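Local coordinates for protein 2-methyl-aconitate isomerase (Shewanella oneidensis, PDB 5K87) that catalyses the cis-trans isomerisation of 2-methyl-aconitate in the 2-methylcitrate cycle, by which bacteria degrade propionate, at residues A47-V52 against V103-N108; F215-I220 against P225-N230; G238-D243 against I284-P289; A250-F255 against R311-G316; G267-I272 against A276-T281. The protein carries 1 engineered substitution. One frame throughout, in Å; residues are numbered along the deposited sequence. Where two conformers were deposited one is given.

Interaction 1 (A47-V52 against V103-N108)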
# COMPACT_ATOMS: atom_id res chain seq x y z
N ALA A 47 -2.98 1.87 -20.64
CA ALA A 47 -4.28 2.04 -20.00
C ALA A 47 -4.65 0.84 -19.13
O ALA A 47 -5.20 1.00 -18.04
CB ALA A 47 -5.36 2.28 -21.04
N LEU A 48 -4.36 -0.36 -19.62
CA LEU A 48 -4.63 -1.58 -18.86
C LEU A 48 -3.83 -1.59 -17.57
O LEU A 48 -4.37 -1.82 -16.49
CB LEU A 48 -4.29 -2.81 -19.69
CG LEU A 48 -4.34 -4.14 -18.94
CD1 LEU A 48 -5.74 -4.41 -18.45
CD2 LEU A 48 -3.85 -5.26 -19.85
N LEU A 49 -2.54 -1.31 -17.68
CA LEU A 49 -1.66 -1.37 -16.52
C LEU A 49 -2.02 -0.29 -15.50
O LEU A 49 -2.00 -0.53 -14.30
CB LEU A 49 -0.20 -1.24 -16.94
CG LEU A 49 0.29 -2.39 -17.83
CD1 LEU A 49 1.71 -2.18 -18.27
CD2 LEU A 49 0.17 -3.69 -17.10
N LEU A 50 -2.35 0.91 -15.98
CA LEU A 50 -2.81 1.96 -15.09
C LEU A 50 -4.03 1.51 -14.29
O LEU A 50 -4.07 1.69 -13.06
CB LEU A 50 -3.14 3.23 -15.89
CG LEU A 50 -1.94 4.05 -16.34
CD1 LEU A 50 -2.33 4.96 -17.51
CD2 LEU A 50 -1.39 4.89 -15.20
N ARG A 51 -4.99 0.90 -14.95
CA ARG A 51 -6.21 0.51 -14.27
C ARG A 51 -5.98 -0.66 -13.32
O ARG A 51 -6.58 -0.71 -12.26
CB ARG A 51 -7.29 0.17 -15.30
CG ARG A 51 -8.68 0.12 -14.72
CD ARG A 51 -9.10 1.47 -14.14
NE ARG A 51 -10.34 1.33 -13.40
CZ ARG A 51 -10.40 0.90 -12.15
NH1 ARG A 51 -9.28 0.59 -11.49
NH2 ARG A 51 -11.57 0.80 -11.54
N VAL A 52 -5.11 -1.59 -13.70
CA VAL A 52 -4.78 -2.69 -12.80
C VAL A 52 -4.20 -2.15 -11.48
O VAL A 52 -4.57 -2.59 -10.39
CB VAL A 52 -3.79 -3.69 -13.43
CG1 VAL A 52 -3.25 -4.66 -12.39
CG2 VAL A 52 -4.47 -4.45 -14.58
N VAL A 103 2.76 5.55 -17.73
CA VAL A 103 3.61 4.43 -17.35
C VAL A 103 4.98 4.69 -17.97
O VAL A 103 5.07 4.93 -19.17
CB VAL A 103 3.05 3.08 -17.84
CG1 VAL A 103 3.94 1.94 -17.35
CG2 VAL A 103 1.63 2.88 -17.35
N ASP A 104 6.02 4.67 -17.14
CA ASP A 104 7.37 4.97 -17.59
C ASP A 104 8.13 3.68 -17.90
O ASP A 104 8.25 2.81 -17.04
CB ASP A 104 8.11 5.77 -16.54
CG ASP A 104 9.33 6.45 -17.10
OD1 ASP A 104 10.25 5.74 -17.55
OD2 ASP A 104 9.39 7.70 -17.08
N TRP A 105 8.62 3.58 -19.13
CA TRP A 105 9.32 2.40 -19.61
C TRP A 105 10.82 2.66 -19.83
O TRP A 105 11.49 1.90 -20.53
CB TRP A 105 8.70 1.90 -20.93
CG TRP A 105 7.24 1.59 -20.81
CD1 TRP A 105 6.20 2.42 -21.09
CD2 TRP A 105 6.66 0.36 -20.34
NE1 TRP A 105 5.01 1.79 -20.84
CE2 TRP A 105 5.26 0.52 -20.38
CE3 TRP A 105 7.19 -0.86 -19.91
CZ2 TRP A 105 4.39 -0.49 -20.00
CZ3 TRP A 105 6.31 -1.87 -19.52
CH2 TRP A 105 4.93 -1.67 -19.57
N SER A 106 11.34 3.73 -19.25
CA SER A 106 12.73 4.12 -19.50
C SER A 106 13.78 3.40 -18.65
O SER A 106 14.98 3.56 -18.90
CB SER A 106 12.90 5.64 -19.34
OG SER A 106 12.80 6.04 -17.98
N GLY A 107 13.36 2.61 -17.67
CA GLY A 107 14.32 1.99 -16.78
C GLY A 107 14.02 0.55 -16.41
O GLY A 107 12.94 0.01 -16.69
N ASN A 108 14.99 -0.07 -15.76
CA ASN A 108 14.85 -1.39 -15.19
C ASN A 108 14.32 -1.27 -13.75
O ASN A 108 14.28 -0.18 -13.18
CB ASN A 108 16.23 -2.06 -15.21
CG ASN A 108 16.23 -3.48 -14.68
OD1 ASN A 108 15.24 -4.20 -14.76
ND2 ASN A 108 17.38 -3.90 -14.16
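CD1 of L49 comes in near the plane of the W105 indole, at the edge of the six-membered ring, 3.5 Å from CH2 and 3.6 Å from CZ2 of W105. One residue on along helix 43-53, L50 sets its CG 3.9 Å from CG2 of V103, the two side chains running antiparallel as they pass. V103 and L49 lose the most surface to the contact. The placing of V103 depends on its torsion: with CG1 anti to the backbone N (chi1 -177°), CG2 is turned to the helix while CG1 lies 3.3 Å over the rim of one face of the W105 indole. NE1 of that ring is tied to OD1 of D46, one residue before A47. Next along the chain, D104 OD1 accepts the backbone N of S106 at 2.8 Å, an Asx turn, and also the hydroxyl OG of S106 at 2.6 Å. L49 and W105 both reach strand 75-81 as well, touching T76 and I78. The contact joins helix 43-53 to the segment leading to C109, a probable proton donor/acceptor, whose side chain is about 10 Å from that of W105. No hydrogen bond joins the two segments themselves, so the helix and segment 103-108 meet by apolar contact alone, while the NE1 bond to D46 probably fixes how the indole is turned.

Interaction 2 (F215-I220 against P225-N230)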
# COMPACT_ATOMS: atom_id res chain seq x y z
N PHE A 215 26.98 21.96 -5.94
CA PHE A 215 27.07 20.63 -5.35
C PHE A 215 28.07 19.77 -6.11
O PHE A 215 27.95 19.58 -7.32
CB PHE A 215 25.69 19.96 -5.34
CG PHE A 215 24.61 20.79 -4.70
CD1 PHE A 215 24.41 20.76 -3.33
CD2 PHE A 215 23.81 21.62 -5.47
CE1 PHE A 215 23.43 21.53 -2.74
CE2 PHE A 215 22.82 22.40 -4.88
CZ PHE A 215 22.63 22.35 -3.51
N ASN A 216 29.09 19.27 -5.42
CA ASN A 216 29.93 18.23 -6.00
C ASN A 216 29.05 17.02 -6.25
O ASN A 216 28.22 16.67 -5.42
CB ASN A 216 31.09 17.85 -5.08
CG ASN A 216 32.30 18.74 -5.27
OD1 ASN A 216 33.02 18.63 -6.27
ND2 ASN A 216 32.53 19.63 -4.32
N ALA A 217 29.22 16.42 -7.42
CA ALA A 217 28.37 15.31 -7.80
C ALA A 217 29.12 14.31 -8.65
O ALA A 217 29.98 14.69 -9.45
CB ALA A 217 27.15 15.82 -8.55
N THR A 218 28.79 13.04 -8.48
CA THR A 218 29.19 12.03 -9.45
C THR A 218 27.95 11.62 -10.22
O THR A 218 26.93 11.23 -9.63
CB THR A 218 29.82 10.80 -8.79
OG1 THR A 218 31.12 11.14 -8.31
CG2 THR A 218 29.95 9.68 -9.81
N MET A 219 28.01 11.74 -11.53
CA MET A 219 26.92 11.35 -12.40
C MET A 219 27.35 10.13 -13.19
O MET A 219 28.29 10.19 -13.99
CB MET A 219 26.57 12.52 -13.32
CG MET A 219 25.84 13.63 -12.57
SD MET A 219 25.75 15.23 -13.39
CE MET A 219 27.41 15.83 -13.11
N ILE A 220 26.68 9.02 -12.93
CA ILE A 220 27.07 7.75 -13.51
C ILE A 220 25.87 7.08 -14.17
O ILE A 220 24.74 7.20 -13.70
CB ILE A 220 27.70 6.83 -12.44
CG1 ILE A 220 28.35 5.61 -13.07
CG2 ILE A 220 26.68 6.44 -11.37
CD1 ILE A 220 29.18 4.80 -12.10
N PRO A 225 20.66 5.71 -14.72
CA PRO A 225 21.41 6.96 -14.58
C PRO A 225 21.18 7.55 -13.19
O PRO A 225 20.02 7.66 -12.77
CB PRO A 225 20.82 7.86 -15.67
CG PRO A 225 20.20 6.93 -16.65
CD PRO A 225 19.73 5.74 -15.86
N THR A 226 22.25 7.90 -12.49
CA THR A 226 22.17 8.31 -11.10
C THR A 226 23.10 9.49 -10.83
O THR A 226 24.25 9.52 -11.29
CB THR A 226 22.55 7.14 -10.15
OG1 THR A 226 21.73 6.01 -10.44
CG2 THR A 226 22.34 7.54 -8.70
N ILE A 227 22.59 10.46 -10.07
CA ILE A 227 23.35 11.59 -9.59
C ILE A 227 23.61 11.36 -8.12
O ILE A 227 22.66 11.25 -7.34
CB ILE A 227 22.53 12.88 -9.72
CG1 ILE A 227 22.07 13.10 -11.16
CG2 ILE A 227 23.32 14.07 -9.21
CD1 ILE A 227 20.76 13.87 -11.27
N PHE A 228 24.89 11.29 -7.73
CA PHE A 228 25.27 11.17 -6.33
C PHE A 228 25.85 12.49 -5.83
O PHE A 228 26.75 13.06 -6.46
CB PHE A 228 26.36 10.10 -6.16
CG PHE A 228 25.90 8.70 -6.42
CD1 PHE A 228 25.14 8.02 -5.47
CD2 PHE A 228 26.25 8.04 -7.58
CE1 PHE A 228 24.73 6.72 -5.69
CE2 PHE A 228 25.84 6.75 -7.81
CZ PHE A 228 25.08 6.08 -6.86
N ILE A 229 25.36 12.98 -4.71
CA ILE A 229 25.93 14.17 -4.09
C ILE A 229 26.28 13.85 -2.64
O ILE A 229 25.82 12.86 -2.09
CB ILE A 229 24.96 15.36 -4.19
CG1 ILE A 229 23.58 14.97 -3.64
CG2 ILE A 229 24.83 15.82 -5.64
CD1 ILE A 229 22.49 15.94 -4.01
N ASN A 230 27.15 14.65 -2.04
CA ASN A 230 27.53 14.44 -0.66
C ASN A 230 26.43 14.91 0.29
O ASN A 230 25.93 16.03 0.15
CB ASN A 230 28.83 15.16 -0.32
CG ASN A 230 30.04 14.51 -0.97
OD1 ASN A 230 30.06 13.30 -1.21
ND2 ASN A 230 31.05 15.32 -1.26
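I220 CG2 meets the edge of the F228 ring, 3.7 Å from CE2, on the side of the paired strands that faces helix 324-334. One face of the same ring is covered by CG2 of T226, 3.6 Å above its plane and toward the rim. On the reverse side M219 and I227 run alongside each other, M219 CG 4.1 Å from I227 CG1. There A217 CB packs on I229 CG2 at 3.7 Å, and the M219 chain, bent at chi3 (-77°), carries its end off toward R265 and M266 of helix 249-266. Between these apolar layers runs the backbone ladder. T218 and F228 form one hydrogen-bonded pair, F228 N to T218 O being 2.8 Å and almost straight at 175°; I220 and T226 form the next, with I220 N to T226 O at 3.0 Å. M219 and I227 make the non-hydrogen-bonded pair between them. At the polar edge, T218 OG1 bonds L203 O and L340 N, T226 OG1 bonds I224 O, and N216 O is buried without a partner. This is a beta hairpin with helix 324-334 on the F228 face and helix 249-266 on the M219 face, consistent with the diaminopimelate epimerase-like fold, in which strands wrap a central helix.

Interaction 3 (G238-D243 against I284-P289)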
# COMPACT_ATOMS: atom_id res chain seq x y z
N GLY A 238 23.41 11.49 6.19
CA GLY A 238 23.36 10.19 5.56
C GLY A 238 22.61 9.15 6.37
O GLY A 238 22.36 8.05 5.88
N THR A 239 22.23 9.49 7.60
CA THR A 239 21.50 8.55 8.45
C THR A 239 19.99 8.78 8.42
O THR A 239 19.24 8.13 9.14
CB THR A 239 21.96 8.62 9.92
OG1 THR A 239 21.64 9.90 10.47
CG2 THR A 239 23.45 8.34 10.04
N GLU A 240 19.54 9.72 7.59
CA GLU A 240 18.14 10.11 7.56
C GLU A 240 17.21 8.95 7.22
O GLU A 240 17.56 8.05 6.44
CB GLU A 240 17.92 11.24 6.55
CG GLU A 240 18.44 12.60 7.01
CD GLU A 240 19.96 12.72 6.96
OE1 GLU A 240 20.61 11.95 6.23
OE2 GLU A 240 20.50 13.61 7.66
N LEU A 241 16.03 8.98 7.82
CA LEU A 241 14.95 8.04 7.51
C LEU A 241 13.85 8.77 6.73
O LEU A 241 13.90 9.98 6.59
CB LEU A 241 14.40 7.44 8.80
CG LEU A 241 15.44 6.68 9.63
CD1 LEU A 241 14.78 6.07 10.86
CD2 LEU A 241 16.11 5.61 8.78
N GLN A 242 12.87 8.03 6.24
CA GLN A 242 11.85 8.64 5.40
C GLN A 242 11.16 9.82 6.07
O GLN A 242 10.91 10.83 5.42
CB GLN A 242 10.81 7.62 4.95
CG GLN A 242 11.31 6.68 3.89
CD GLN A 242 10.19 5.82 3.38
OE1 GLN A 242 9.46 5.21 4.16
NE2 GLN A 242 10.02 5.80 2.07
N ASP A 243 10.88 9.71 7.36
CA ASP A 243 10.15 10.78 8.06
C ASP A 243 10.96 12.07 8.19
O ASP A 243 10.39 13.13 8.48
CB ASP A 243 9.68 10.31 9.44
CG ASP A 243 8.60 9.25 9.36
OD1 ASP A 243 7.91 9.18 8.33
OD2 ASP A 243 8.45 8.48 10.34
N ILE A 284 18.34 10.48 -8.07
CA ILE A 284 19.24 11.28 -7.25
C ILE A 284 19.43 10.63 -5.88
O ILE A 284 18.48 10.09 -5.30
CB ILE A 284 18.76 12.75 -7.13
CG1 ILE A 284 19.78 13.62 -6.39
CG2 ILE A 284 17.36 12.84 -6.53
CD1 ILE A 284 19.56 15.11 -6.61
N ALA A 285 20.66 10.66 -5.39
CA ALA A 285 21.03 10.01 -4.14
C ALA A 285 22.08 10.82 -3.42
O ALA A 285 22.81 11.62 -4.03
CB ALA A 285 21.54 8.61 -4.40
N PHE A 286 22.17 10.64 -2.11
CA PHE A 286 23.21 11.29 -1.34
C PHE A 286 24.00 10.29 -0.51
O PHE A 286 23.46 9.27 -0.07
CB PHE A 286 22.70 12.50 -0.54
CG PHE A 286 21.58 12.22 0.43
CD1 PHE A 286 20.26 12.21 0.01
CD2 PHE A 286 21.84 12.04 1.78
CE1 PHE A 286 19.23 11.99 0.91
CE2 PHE A 286 20.81 11.83 2.68
CZ PHE A 286 19.50 11.80 2.24
N VAL A 287 25.29 10.58 -0.32
CA VAL A 287 26.22 9.62 0.25
C VAL A 287 26.99 10.22 1.42
O VAL A 287 27.13 11.44 1.52
CB VAL A 287 27.25 9.12 -0.81
CG1 VAL A 287 26.53 8.57 -2.03
CG2 VAL A 287 28.22 10.23 -1.23
N ALA A 288 27.49 9.36 2.30
CA ALA A 288 28.30 9.80 3.42
C ALA A 288 29.16 8.65 3.91
O ALA A 288 28.86 7.48 3.65
CB ALA A 288 27.41 10.30 4.55
N PRO A 289 30.26 8.97 4.63
CA PRO A 289 31.03 7.90 5.26
C PRO A 289 30.21 7.16 6.32
O PRO A 289 29.17 7.67 6.74
CB PRO A 289 32.19 8.66 5.93
CG PRO A 289 32.30 9.94 5.17
CD PRO A 289 30.89 10.30 4.81
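OE1 of E240 lies in the plane of the F286 ring, 3.6 Å from CE2, with carboxylate and ring planes 58° apart. An oxygen at a ring edge faces the slightly positive C-H rim, probably a mildly favourable placing. F286 reaches it because CG stands between the backbone N and the carbonyl carbon (chi1 58°), the crowded position; the ring also meets that of Y236, planes about 25° apart. Packing is tight also where G238 passes the strand, its CA 4.2 Å from both F286 CE2 and A288 CB; a beta carbon on G238 would clash, at 2.8 Å from A288 CB. The contact sets the loop leading to helix 242-245 against the C-terminal half of strand 283-288, which runs between strands 225-230 and 308-314. E240 O, also on the buried side, accepts NE of R311 of strand 308-314. Within the loop E240 OE1 also accepts the backbone N of G238 at 2.8 Å, through the syn lone pair, and OE2 takes T237 N. With an alanine here, the amides of G238 and T237 would probably lose their carboxylate acceptor and the rim of F286 its polar neighbour. The other side is looser: T239, partly exposed, has its beta carbon directed away from the strand.

Interaction 4 (A250-F255 against R311-G316)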
# COMPACT_ATOMS: atom_id res chain seq x y z
N ALA A 250 9.94 21.45 1.24
CA ALA A 250 11.08 22.26 0.82
C ALA A 250 12.23 21.36 0.36
O ALA A 250 12.82 21.59 -0.70
CB ALA A 250 11.54 23.16 1.95
N ALA A 251 12.51 20.33 1.14
CA ALA A 251 13.59 19.40 0.82
C ALA A 251 13.29 18.64 -0.48
O ALA A 251 14.16 18.48 -1.34
CB ALA A 251 13.81 18.43 1.97
N LEU A 252 12.05 18.19 -0.62
CA LEU A 252 11.67 17.46 -1.83
C LEU A 252 11.79 18.34 -3.08
O LEU A 252 12.27 17.88 -4.12
CB LEU A 252 10.26 16.90 -1.69
CG LEU A 252 10.09 15.86 -0.59
CD1 LEU A 252 8.65 15.40 -0.47
CD2 LEU A 252 11.01 14.66 -0.83
N ALA A 253 11.39 19.60 -2.97
CA ALA A 253 11.50 20.52 -4.09
C ALA A 253 12.97 20.78 -4.45
O ALA A 253 13.33 20.86 -5.63
CB ALA A 253 10.79 21.83 -3.77
N LYS A 254 13.81 20.89 -3.43
CA LYS A 254 15.23 21.12 -3.64
C LYS A 254 15.87 19.93 -4.37
O LYS A 254 16.59 20.11 -5.35
CB LYS A 254 15.94 21.40 -2.32
CG LYS A 254 17.42 21.74 -2.46
CD LYS A 254 17.98 22.14 -1.10
CE LYS A 254 19.47 22.45 -1.16
NZ LYS A 254 19.99 22.76 0.20
N PHE A 255 15.60 18.72 -3.89
CA PHE A 255 16.10 17.52 -4.55
C PHE A 255 15.67 17.47 -6.01
O PHE A 255 16.46 17.10 -6.88
CB PHE A 255 15.62 16.25 -3.85
CG PHE A 255 16.47 15.85 -2.69
CD1 PHE A 255 17.78 15.44 -2.88
CD2 PHE A 255 15.95 15.82 -1.41
CE1 PHE A 255 18.56 15.04 -1.82
CE2 PHE A 255 16.73 15.43 -0.33
CZ PHE A 255 18.04 15.05 -0.54
N ARG A 311 21.46 7.18 0.64
CA ARG A 311 20.01 7.38 0.62
C ARG A 311 19.65 7.79 -0.79
O ARG A 311 20.38 8.57 -1.40
CB ARG A 311 19.63 8.48 1.59
CG ARG A 311 19.14 8.00 2.94
CD ARG A 311 20.14 7.13 3.68
NE ARG A 311 19.67 6.89 5.04
CZ ARG A 311 20.16 5.96 5.86
NH1 ARG A 311 21.15 5.17 5.48
NH2 ARG A 311 19.65 5.84 7.07
N ALA A 312 18.55 7.28 -1.34
CA ALA A 312 18.16 7.66 -2.69
C ALA A 312 16.71 8.07 -2.74
O ALA A 312 15.90 7.63 -1.92
CB ALA A 312 18.42 6.53 -3.66
N LEU A 313 16.37 8.92 -3.71
CA LEU A 313 14.98 9.25 -3.98
C LEU A 313 14.49 8.50 -5.19
O LEU A 313 15.25 8.21 -6.11
CB LEU A 313 14.81 10.76 -4.22
CG LEU A 313 14.75 11.63 -2.97
CD1 LEU A 313 16.15 11.89 -2.43
CD2 LEU A 313 14.03 12.94 -3.27
N SER A 314 13.20 8.18 -5.19
CA SER A 314 12.57 7.62 -6.37
C SER A 314 11.20 8.26 -6.52
O SER A 314 10.43 8.30 -5.57
CB SER A 314 12.45 6.11 -6.27
OG SER A 314 12.03 5.55 -7.51
N MET A 315 10.94 8.78 -7.71
CA MET A 315 9.65 9.41 -7.99
C MET A 315 9.29 10.49 -6.97
O MET A 315 8.13 10.64 -6.60
CB MET A 315 8.53 8.36 -8.10
CG MET A 315 8.86 7.19 -9.05
SD MET A 315 9.21 7.70 -10.75
CE MET A 315 7.57 8.22 -11.27
N GLY A 316 10.30 11.23 -6.51
CA GLY A 316 10.07 12.39 -5.67
C GLY A 316 9.98 12.14 -4.18
O GLY A 316 9.59 13.04 -3.42
O HOH W 1 11.78 15.29 -4.93
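The F255 ring carries CD1 of L313 over the centre of one face, a CH-pi contact with the methyl 3.8 Å from the centroid and only 5° off the ring normal. The second methyl of L313, CD2, goes to the root of the ring, 3.7 Å from F255 CB. One leucine therefore spans the ring and its stem, the two side chains crossing at about a right angle. Y236, L234 and I284 also touch F255. Were an alanine to replace it, CD1 of L313 would probably lose the ring face it sits on, opening a gap between helix and strand. This is helix-on-sheet packing: helix 249-266 lies against strand 308-314, which carries substrate-binding S314; S314 OG bonds K283 NZ, so L313 faces the helix one position before a pocket residue. A turn of helix earlier, L252 leans its CD2 to 4.2 Å from L313 CD2 and sets it against G316 O at 3.4 Å, a carbon-to-oxygen touch at the polar margin. A water links L252 and G316, donating to L252 O at 2.8 Å and only weakly to G316 O. G316 has a positive phi of 88°, at which a beta carbon would collide with the preceding carbonyl O, which calls for glycine.

Interaction 5 (G267-I272 against A276-T281)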
# COMPACT_ATOMS: atom_id res chain seq x y z
N GLY A 267 23.09 15.24 -20.13
CA GLY A 267 22.63 15.16 -21.50
C GLY A 267 21.41 14.28 -21.67
O GLY A 267 21.06 13.90 -22.78
N LEU A 268 20.75 13.95 -20.56
CA LEU A 268 19.54 13.13 -20.63
C LEU A 268 18.32 13.93 -21.09
O LEU A 268 17.39 13.38 -21.66
CB LEU A 268 19.25 12.49 -19.27
CG LEU A 268 20.26 11.44 -18.82
CD1 LEU A 268 20.01 11.09 -17.36
CD2 LEU A 268 20.16 10.20 -19.69
N ILE A 269 18.34 15.23 -20.82
CA ILE A 269 17.30 16.13 -21.30
C ILE A 269 17.99 17.33 -21.92
O ILE A 269 19.16 17.60 -21.63
CB ILE A 269 16.36 16.61 -20.17
CG1 ILE A 269 17.15 17.33 -19.07
CG2 ILE A 269 15.58 15.44 -19.61
CD1 ILE A 269 16.30 17.83 -17.92
N LYS A 270 17.28 18.06 -22.77
CA LYS A 270 17.87 19.21 -23.46
C LYS A 270 17.41 20.53 -22.85
O LYS A 270 18.09 21.54 -22.96
CB LYS A 270 17.54 19.17 -24.95
N HIS A 271 16.25 20.50 -22.20
CA HIS A 271 15.70 21.68 -21.56
C HIS A 271 15.34 21.29 -20.14
O HIS A 271 14.77 20.23 -19.90
CB HIS A 271 14.47 22.17 -22.31
CG HIS A 271 13.97 23.51 -21.87
ND1 HIS A 271 13.36 23.72 -20.65
CD2 HIS A 271 13.98 24.72 -22.49
CE1 HIS A 271 13.02 24.99 -20.53
NE2 HIS A 271 13.39 25.62 -21.63
N ILE A 272 15.63 22.18 -19.20
CA ILE A 272 15.43 21.91 -17.78
C ILE A 272 13.99 21.49 -17.45
O ILE A 272 13.77 20.67 -16.56
CB ILE A 272 15.89 23.13 -16.93
CG1 ILE A 272 16.04 22.74 -15.46
CG2 ILE A 272 14.96 24.32 -17.11
CD1 ILE A 272 17.27 21.91 -15.19
N ALA A 276 10.08 17.54 -15.46
CA ALA A 276 8.74 17.38 -14.91
C ALA A 276 8.07 16.10 -15.40
O ALA A 276 7.41 15.41 -14.63
CB ALA A 276 7.88 18.60 -15.23
N SER A 277 8.24 15.80 -16.68
CA SER A 277 7.61 14.62 -17.26
C SER A 277 8.51 13.39 -17.15
O SER A 277 8.02 12.26 -17.17
CB SER A 277 7.21 14.88 -18.72
OG SER A 277 6.11 15.78 -18.79
N ARG A 278 9.81 13.62 -17.01
CA ARG A 278 10.80 12.54 -16.94
C ARG A 278 11.20 12.34 -15.48
O ARG A 278 12.28 12.77 -15.06
CB ARG A 278 12.01 12.91 -17.80
CG ARG A 278 13.02 11.79 -18.01
CD ARG A 278 14.36 12.34 -18.48
NE ARG A 278 15.33 11.27 -18.74
CZ ARG A 278 15.65 10.84 -19.95
NH1 ARG A 278 16.54 9.86 -20.09
NH2 ARG A 278 15.10 11.39 -21.02
N GLN A 279 10.34 11.68 -14.72
CA GLN A 279 10.51 11.56 -13.27
C GLN A 279 11.34 10.36 -12.84
O GLN A 279 11.93 10.35 -11.77
CB GLN A 279 9.15 11.51 -12.58
CG GLN A 279 8.40 12.84 -12.56
CD GLN A 279 9.02 13.84 -11.60
OE1 GLN A 279 9.08 13.61 -10.39
NE2 GLN A 279 9.47 14.97 -12.14
N HIS A 280 11.36 9.33 -13.68
CA HIS A 280 11.91 8.03 -13.30
C HIS A 280 13.42 7.98 -13.44
O HIS A 280 14.11 7.35 -12.64
CB HIS A 280 11.22 6.99 -14.19
CG HIS A 280 11.57 5.56 -13.91
ND1 HIS A 280 11.88 5.06 -12.66
CD2 HIS A 280 11.57 4.50 -14.75
CE1 HIS A 280 12.10 3.76 -12.75
NE2 HIS A 280 11.91 3.40 -14.01
N THR A 281 13.95 8.67 -14.44
CA THR A 281 15.39 8.74 -14.63
C THR A 281 15.77 10.18 -14.94
O THR A 281 14.99 10.91 -15.56
CB THR A 281 15.84 7.80 -15.78
OG1 THR A 281 15.10 8.10 -16.97
CG2 THR A 281 15.60 6.35 -15.43
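A single arginine, R278, packs against L268 and I269 where the long loop between helix 249-266 and strand 283-288 folds back on itself, a contact of loop on loop with no regular helix or strand in either segment. The loop begins at G267, which ends the helix in a Schellman motif: positive phi and two bonds back into the last turn. L268 follows directly and crosses R278 at about a right angle. Its carbonyl O stands 3.1 Å above one face of the guanidinium, offset toward NH2. That approach is too poorly angled for a hydrogen bond, though an oxygen near a cationic plane is probably attracted electrostatically. The leucine side chain adds van der Waals contact with the guanidinium, CD2 lying 3.7 Å from R278 NH1 and CB 4.0 Å from CZ. Farther down the arginine, I269 meets the aliphatic stem, its CG2 being 3.5 Å from R278 CD. The arginine spans these neighbours because CG is anti to the backbone N (chi1 -170°) and the chain stays extended from CG to NE. I269 also touches A263 of the helix, and L268 touches P282, just before the strand. The backbone O of R278 accepts NH2 of R259 from the helix. At the tip of its extended stem, R278 NE gives a weak, bent bond to T281 O, 3.2 Å long with an N-H...O angle of 127°.

Interaction 1 closes first along the chain and stands apart, its centre 18 Å from that of interaction 5 and 22 to 28 Å from the others. Interaction 2 follows; interactions 3 and 4 then alternate their segments, and both span the loop of interaction 5. Strands 225-230, 283-288 and 308-314 are successive neighbours, so interactions 2, 3 and 4 share one sheet region: I227 O bonds A285 N, and F286 N bonds R311 O. Helix 249-266 ends at interaction 5, where L268 touches P225. S106 with T281 bridges interactions 1 and 5. Together they tie the strands carrying substrate-binding K283 and S314 to the segment leading to C109, a probable proton donor/acceptor.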